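Local coordinates for enterochelin esterase (Salmonella enterica subsp. enterica serovar Typhimurium, PDB 3MGA), which probably hydrolyses the ester bonds of the ferric siderophore enterobactin, so that the iron it carries can be released inside the cell, at residues Thr61-Asn66 with Pro115-Leu120; Ala67-Met72 with Ala107-Gly112. All coordinates share one frame; numbering follows the deposited sequence.

Contact 1 of 2, residues Thr61-Asn66 with Pro115-Leu120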
loop_
_atom_site.group_PDB
_atom_site.type_symbol
_atom_site.label_atom_id
_atom_site.label_comp_id
_atom_site.label_asym_id
_atom_site.label_seq_id
_atom_site.Cartn_x
_atom_site.Cartn_y
_atom_site.Cartn_z
ATOM N N THR A 61 4.128 2.030 15.494
ATOM C CA THR A 61 3.961 1.245 16.713
ATOM C C THR A 61 3.714 -0.241 16.459
ATOM O O THR A 61 3.234 -0.948 17.346
ATOM C CB THR A 61 2.793 1.772 17.573
ATOM O OG1 THR A 61 1.549 1.578 16.885
ATOM C CG2 THR A 61 2.993 3.249 17.918
ATOM N N ASP A 62 4.050 -0.726 15.270
ATOM C CA ASP A 62 3.834 -2.142 14.931
ATOM C C ASP A 62 5.148 -2.935 14.880
ATOM O O ASP A 62 6.170 -2.491 15.389
ATOM C CB ASP A 62 3.043 -2.264 13.617
ATOM C CG ASP A 62 3.777 -1.672 12.418
ATOM O OD1 ASP A 62 4.951 -1.279 12.558
ATOM O OD2 ASP A 62 3.170 -1.596 11.327
ATOM N N HIS A 63 5.108 -4.111 14.266
ATOM C CA HIS A 63 6.275 -4.975 14.159
ATOM C C HIS A 63 7.342 -4.469 13.185
ATOM O O HIS A 63 8.489 -4.909 13.256
ATOM C CB HIS A 63 5.840 -6.367 13.716
ATOM C CG HIS A 63 5.300 -6.407 12.322
ATOM N ND1 HIS A 63 6.090 -6.695 11.229
ATOM C CD2 HIS A 63 4.058 -6.176 11.839
ATOM C CE1 HIS A 63 5.353 -6.650 10.134
ATOM N NE2 HIS A 63 4.116 -6.336 10.477
ATOM N N HIS A 64 6.979 -3.575 12.267
ATOM C CA HIS A 64 7.953 -3.052 11.303
ATOM C C HIS A 64 9.068 -2.250 11.990
ATOM O O HIS A 64 10.198 -2.201 11.495
ATOM C CB HIS A 64 7.269 -2.229 10.195
ATOM C CG HIS A 64 6.356 -3.039 9.324
ATOM N ND1 HIS A 64 6.812 -3.779 8.254
ATOM C CD2 HIS A 64 5.015 -3.231 9.368
ATOM C CE1 HIS A 64 5.793 -4.389 7.676
ATOM N NE2 HIS A 64 4.691 -4.077 8.335
ATOM N N GLN A 65 8.753 -1.629 13.125
ATOM C CA GLN A 65 9.747 -0.877 13.895
ATOM C C GLN A 65 10.134 -1.640 15.161
ATOM O O GLN A 65 10.803 -1.080 16.030
ATOM C CB GLN A 65 9.193 0.496 14.309
ATOM C CG GLN A 65 8.837 1.421 13.166
ATOM C CD GLN A 65 10.035 1.825 12.329
ATOM O OE1 GLN A 65 9.887 2.238 11.182
ATOM N NE2 GLN A 65 11.224 1.696 12.890
ATOM N N ASN A 66 9.738 -2.914 15.261
ATOM C CA ASN A 66 10.009 -3.715 16.470
ATOM C C ASN A 66 9.682 -2.900 17.709
ATOM O O ASN A 66 10.420 -2.905 18.687
ATOM C CB ASN A 66 11.464 -4.197 16.518
ATOM C CG ASN A 66 11.747 -5.289 15.518
ATOM O OD1 ASN A 66 10.828 -5.915 14.989
ATOM N ND2 ASN A 66 13.024 -5.549 15.272
ATOM N N PRO A 115 12.050 -6.190 21.076
ATOM C CA PRO A 115 11.367 -7.480 21.100
ATOM C C PRO A 115 11.566 -8.253 19.809
ATOM O O PRO A 115 11.992 -7.680 18.805
ATOM C CB PRO A 115 9.889 -7.095 21.255
ATOM C CG PRO A 115 9.896 -5.661 21.691
ATOM C CD PRO A 115 11.084 -5.082 21.015
ATOM N N ASP A 116 11.268 -9.546 19.845
ATOM C CA ASP A 116 11.381 -10.387 18.664
ATOM C C ASP A 116 10.191 -10.040 17.773
ATOM O O ASP A 116 9.049 -10.009 18.239
ATOM C CB ASP A 116 11.378 -11.867 19.061
ATOM C CG ASP A 116 11.532 -12.806 17.871
ATOM O OD1 ASP A 116 11.378 -12.361 16.714
ATOM O OD2 ASP A 116 11.797 -14.006 18.103
ATOM N N ARG A 117 10.464 -9.758 16.500
ATOM C CA ARG A 117 9.415 -9.390 15.548
ATOM C C ARG A 117 8.364 -10.497 15.437
ATOM O O ARG A 117 7.164 -10.223 15.398
ATOM C CB ARG A 117 10.006 -9.115 14.165
ATOM C CG ARG A 117 9.004 -8.514 13.180
ATOM C CD ARG A 117 9.482 -8.638 11.757
ATOM N NE ARG A 117 9.658 -10.051 11.412
ATOM C CZ ARG A 117 8.674 -10.876 11.048
ATOM N NH1 ARG A 117 7.413 -10.452 10.978
ATOM N NH2 ARG A 117 8.953 -12.143 10.763
ATOM N N ASN A 118 8.822 -11.744 15.374
ATOM C CA ASN A 118 7.917 -12.885 15.288
ATOM C C ASN A 118 6.950 -12.902 16.464
ATOM O O ASN A 118 5.761 -13.171 16.288
ATOM C CB ASN A 118 8.707 -14.195 15.235
ATOM C CG ASN A 118 9.576 -14.303 13.997
ATOM O OD1 ASN A 118 9.336 -13.631 12.992
ATOM N ND2 ASN A 118 10.588 -15.162 14.059
ATOM N N VAL A 119 7.463 -12.596 17.657
ATOM C CA VAL A 119 6.644 -12.562 18.870
ATOM C C VAL A 119 5.610 -11.433 18.793
ATOM O O VAL A 119 4.492 -11.581 19.289
ATOM C CB VAL A 119 7.507 -12.417 20.148
ATOM C CG1 VAL A 119 6.628 -12.370 21.391
ATOM C CG2 VAL A 119 8.491 -13.568 20.253
ATOM N N LEU A 120 5.983 -10.315 18.169
ATOM C CA LEU A 120 5.059 -9.183 18.011
ATOM C C LEU A 120 3.876 -9.538 17.111
ATOM O O LEU A 120 2.729 -9.505 17.566
ATOM C CB LEU A 120 5.768 -7.928 17.484
ATOM C CG LEU A 120 6.669 -7.167 18.457
ATOM C CD1 LEU A 120 7.312 -5.967 17.758
ATOM C CD2 LEU A 120 5.866 -6.711 19.670
#

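Contact 2 of 2, residues Ala67-Met72 with Ala107-Gly112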
loop_
_atom_site.group_PDB
_atom_site.type_symbol
_atom_site.label_atom_id
_atom_site.label_comp_id
_atom_site.label_asym_id
_atom_site.label_seq_id
_atom_site.Cartn_x
_atom_site.Cartn_y
_atom_site.Cartn_z
ATOM N N ALA A 67 8.562 -2.195 17.646
ATOM C CA ALA A 67 8.142 -1.338 18.733
ATOM C C ALA A 67 7.451 -2.125 19.830
ATOM O O ALA A 67 6.771 -3.125 19.569
ATOM C CB ALA A 67 7.209 -0.245 18.207
ATOM N N GLN A 68 7.647 -1.676 21.065
ATOM C CA GLN A 68 6.992 -2.288 22.198
ATOM C C GLN A 68 5.540 -1.833 22.062
ATOM O O GLN A 68 5.296 -0.656 21.796
ATOM C CB GLN A 68 7.622 -1.815 23.513
ATOM C CG GLN A 68 9.097 -2.223 23.660
ATOM C CD GLN A 68 9.787 -1.626 24.883
ATOM O OE1 GLN A 68 9.218 -0.803 25.600
ATOM N NE2 GLN A 68 11.032 -2.031 25.110
ATOM N N PRO A 69 4.577 -2.769 22.194
ATOM C CA PRO A 69 3.149 -2.461 22.067
ATOM C C PRO A 69 2.740 -1.226 22.859
ATOM O O PRO A 69 2.929 -1.173 24.074
ATOM C CB PRO A 69 2.473 -3.712 22.613
ATOM C CG PRO A 69 3.429 -4.800 22.303
ATOM C CD PRO A 69 4.801 -4.210 22.419
ATOM N N GLN A 70 2.194 -0.240 22.152
ATOM C CA GLN A 70 1.781 1.022 22.757
ATOM C C GLN A 70 0.291 1.064 23.024
ATOM O O GLN A 70 -0.509 0.820 22.131
ATOM C CB GLN A 70 2.157 2.184 21.838
ATOM C CG GLN A 70 3.638 2.281 21.571
ATOM C CD GLN A 70 4.421 2.554 22.834
ATOM O OE1 GLN A 70 4.036 3.392 23.641
ATOM N NE2 GLN A 70 5.538 1.865 22.998
ATOM N N THR A 71 -0.062 1.378 24.262
ATOM C CA THR A 71 -1.453 1.488 24.678
ATOM C C THR A 71 -1.685 2.865 25.257
ATOM O O THR A 71 -0.758 3.484 25.785
ATOM C CB THR A 71 -1.816 0.457 25.765
ATOM O OG1 THR A 71 -3.154 0.696 26.226
ATOM C CG2 THR A 71 -0.857 0.562 26.952
HETATM N N MSE A 72 -2.920 3.344 25.160
HETATM C CA MSE A 72 -3.262 4.635 25.721
HETATM C C MSE A 72 -3.408 4.503 27.241
HETATM O O MSE A 72 -3.334 3.403 27.809
HETATM C CB MSE A 72 -4.577 5.169 25.147
HETATM C CG MSE A 72 -4.604 5.367 23.644
HETATM SE SE MSE A 72 -6.188 6.369 23.103
HETATM C CE MSE A 72 -5.916 6.401 21.174
ATOM N N ALA A 107 3.927 -9.892 26.516
ATOM C CA ALA A 107 4.738 -10.105 27.700
ATOM C C ALA A 107 5.315 -8.758 28.107
ATOM O O ALA A 107 5.101 -7.753 27.426
ATOM C CB ALA A 107 5.851 -11.094 27.409
ATOM N N ALA A 108 6.036 -8.733 29.222
ATOM C CA ALA A 108 6.645 -7.502 29.706
ATOM C C ALA A 108 7.858 -7.148 28.853
ATOM O O ALA A 108 8.477 -8.022 28.247
ATOM C CB ALA A 108 7.056 -7.650 31.168
ATOM N N PHE A 109 8.179 -5.860 28.799
ATOM C CA PHE A 109 9.333 -5.383 28.047
ATOM C C PHE A 109 10.063 -4.333 28.868
ATOM O O PHE A 109 9.453 -3.371 29.338
ATOM C CB PHE A 109 8.915 -4.773 26.702
ATOM C CG PHE A 109 8.164 -5.721 25.806
ATOM C CD1 PHE A 109 8.838 -6.690 25.077
ATOM C CD2 PHE A 109 6.784 -5.626 25.670
ATOM C CE1 PHE A 109 8.148 -7.564 24.249
ATOM C CE2 PHE A 109 6.090 -6.495 24.840
ATOM C CZ PHE A 109 6.773 -7.464 24.128
ATOM N N ALA A 110 11.364 -4.524 29.051
ATOM C CA ALA A 110 12.176 -3.569 29.793
ATOM C C ALA A 110 12.485 -2.403 28.860
ATOM O O ALA A 110 12.509 -2.581 27.642
ATOM C CB ALA A 110 13.460 -4.221 30.276
ATOM N N PRO A 111 12.701 -1.199 29.418
ATOM C CA PRO A 111 13.015 -0.053 28.560
ATOM C C PRO A 111 14.284 -0.284 27.734
ATOM O O PRO A 111 15.334 -0.608 28.290
ATOM C CB PRO A 111 13.225 1.096 29.562
ATOM C CG PRO A 111 12.504 0.679 30.789
ATOM C CD PRO A 111 12.598 -0.815 30.838
ATOM N N GLY A 112 14.178 -0.128 26.417
ATOM C CA GLY A 112 15.320 -0.319 25.521
ATOM C C GLY A 112 15.547 -1.765 25.109
ATOM O O GLY A 112 16.646 -2.129 24.680
#

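Contact 1 of 2, residues Thr61-Asn66 with Pro115-Leu120
His63 and Arg117 run side by side and point the same way, so that the aliphatic part of the arginine packs along the histidine. Arg117 CG lies 3.9 Å from His63 CB, and Arg117 CD approaches the imidazole at its edge, near the ring plane, 3.9 Å from His63 ND1. The arginine leaves its helix with CG trans to the backbone N (chi1 -171°) and bends at chi3, which turns the guanidinium back until His63 ND1 lies at its edge, the two planes 68° apart. His63 ND1 is buried here without a hydrogen-bond partner in the model.

Leu120 supplies the other apolar half. Its CD1 sits 3.7 Å from Asn66 CA and also meets His63 CA, while its CB faces His63 CB, so the turn rests on the leucine chiefly through backbone carbons. At the far end Pro115 CD abuts the carbonyl of Asn66, 3.3 Å from Asn66 O. The side chain of Asn66 lies over the start of Arg117, next to CB and CG.

No hydrogen bond links the segments; polar bonds instead shape each one. Asp62 OD1 accepts from His64 N at 3.1 Å, met from well above the carboxylate plane, and Asp62 OD2 is held by Gly59 N. Asn66 N bonds to His63 O, closing a beta turn. Within 115-120, Asp116 OD1 accepts from the backbone N of Asn118 at 3.0 Å, the N-cap bond.

Tyr56 of strand 52-57 backs His63, and Arg321 touches Arg117 from the C-terminal part of the chain. In this buried contact of the N-terminal E-set-like domain, an Asx turn leads into a beta turn, and the latter is seated against the aspartate N-capped start of helix 117-127.

Contact 2 of 2, residues Ala67-Met72 with Ala107-Gly112
Gln68 and Phe109 slide past one another in opposite directions, and the glutamine reaches past the CB of Phe109 to the carbonyl of the next residue. Gln68 CD rests 3.7 Å from Phe109 CB, and the amide and ring planes are only 19° apart. With the chain extended beyond CG (chi2 173°), Gln68 NE2 arrives at Ala110 O and donates a hydrogen bond of 3.0 Å. The bond is bent, 134° at the hydrogen, and the donor is tilted from the carbonyl plane.

Pro69 completes the first shell. It crosses the phenylalanine side chain at about a right angle, bringing Pro69 CD to 3.6 Å from Phe109 CE2, with Pro69 CG a little farther from the same ring carbon. The approach to the ring is oblique. One apolar pair and one hydrogen bond from a side-chain amide therefore join two segments that are both without regular secondary structure.

Further out, Gln68 NE2 has a second acceptor in Glu113 O, so the one nitrogen grips two carbonyls of the same loop. The carboxylate of Glu113 in turn receives Ala110 N, which helps to fix the residue whose carbonyl Gln68 uses. Pro115 touches both Gln68 and Phe109, while Phe106 and Trp54 pack on Pro69. Within 67-72 itself, Gln70 NE2 donates to Gln68 O at 2.8 Å from above the carbonyl plane, and Gln70 OE1 accepts from Trp83 NE1. Backbone bonds from Gln70 to Val55 and from Met72 to Val53 tie this segment to strand 52-57.

At the surface of the N-terminal E-set-like domain, the contact is loop-to-loop packing: the connection between strands 52-57 and 73-74 is fastened to the one leading from strand 92-100 to helix 117-127.

Both contacts tie the 52-57 to 73-74 connection to the chain between strand 92-100 and the start of helix 117-127, and contact 2 is nested within the chain loop closed by contact 1, their centres about 10 Å apart. Contact 1 is buried and rests on packing against a helix start, with no hydrogen bond between its segments. Contact 2 lies at the surface, farther from the centre of the chain, buries less area and adds a side-chain-to-backbone bond between its segments. Leu120 CD1 lies 3.4 Å from Ala67 O, and Pro115 CB is 3.5 Å from Phe109 CE1, so the two pack directly on each other, through a methyl against a carbonyl and a proline against a ring.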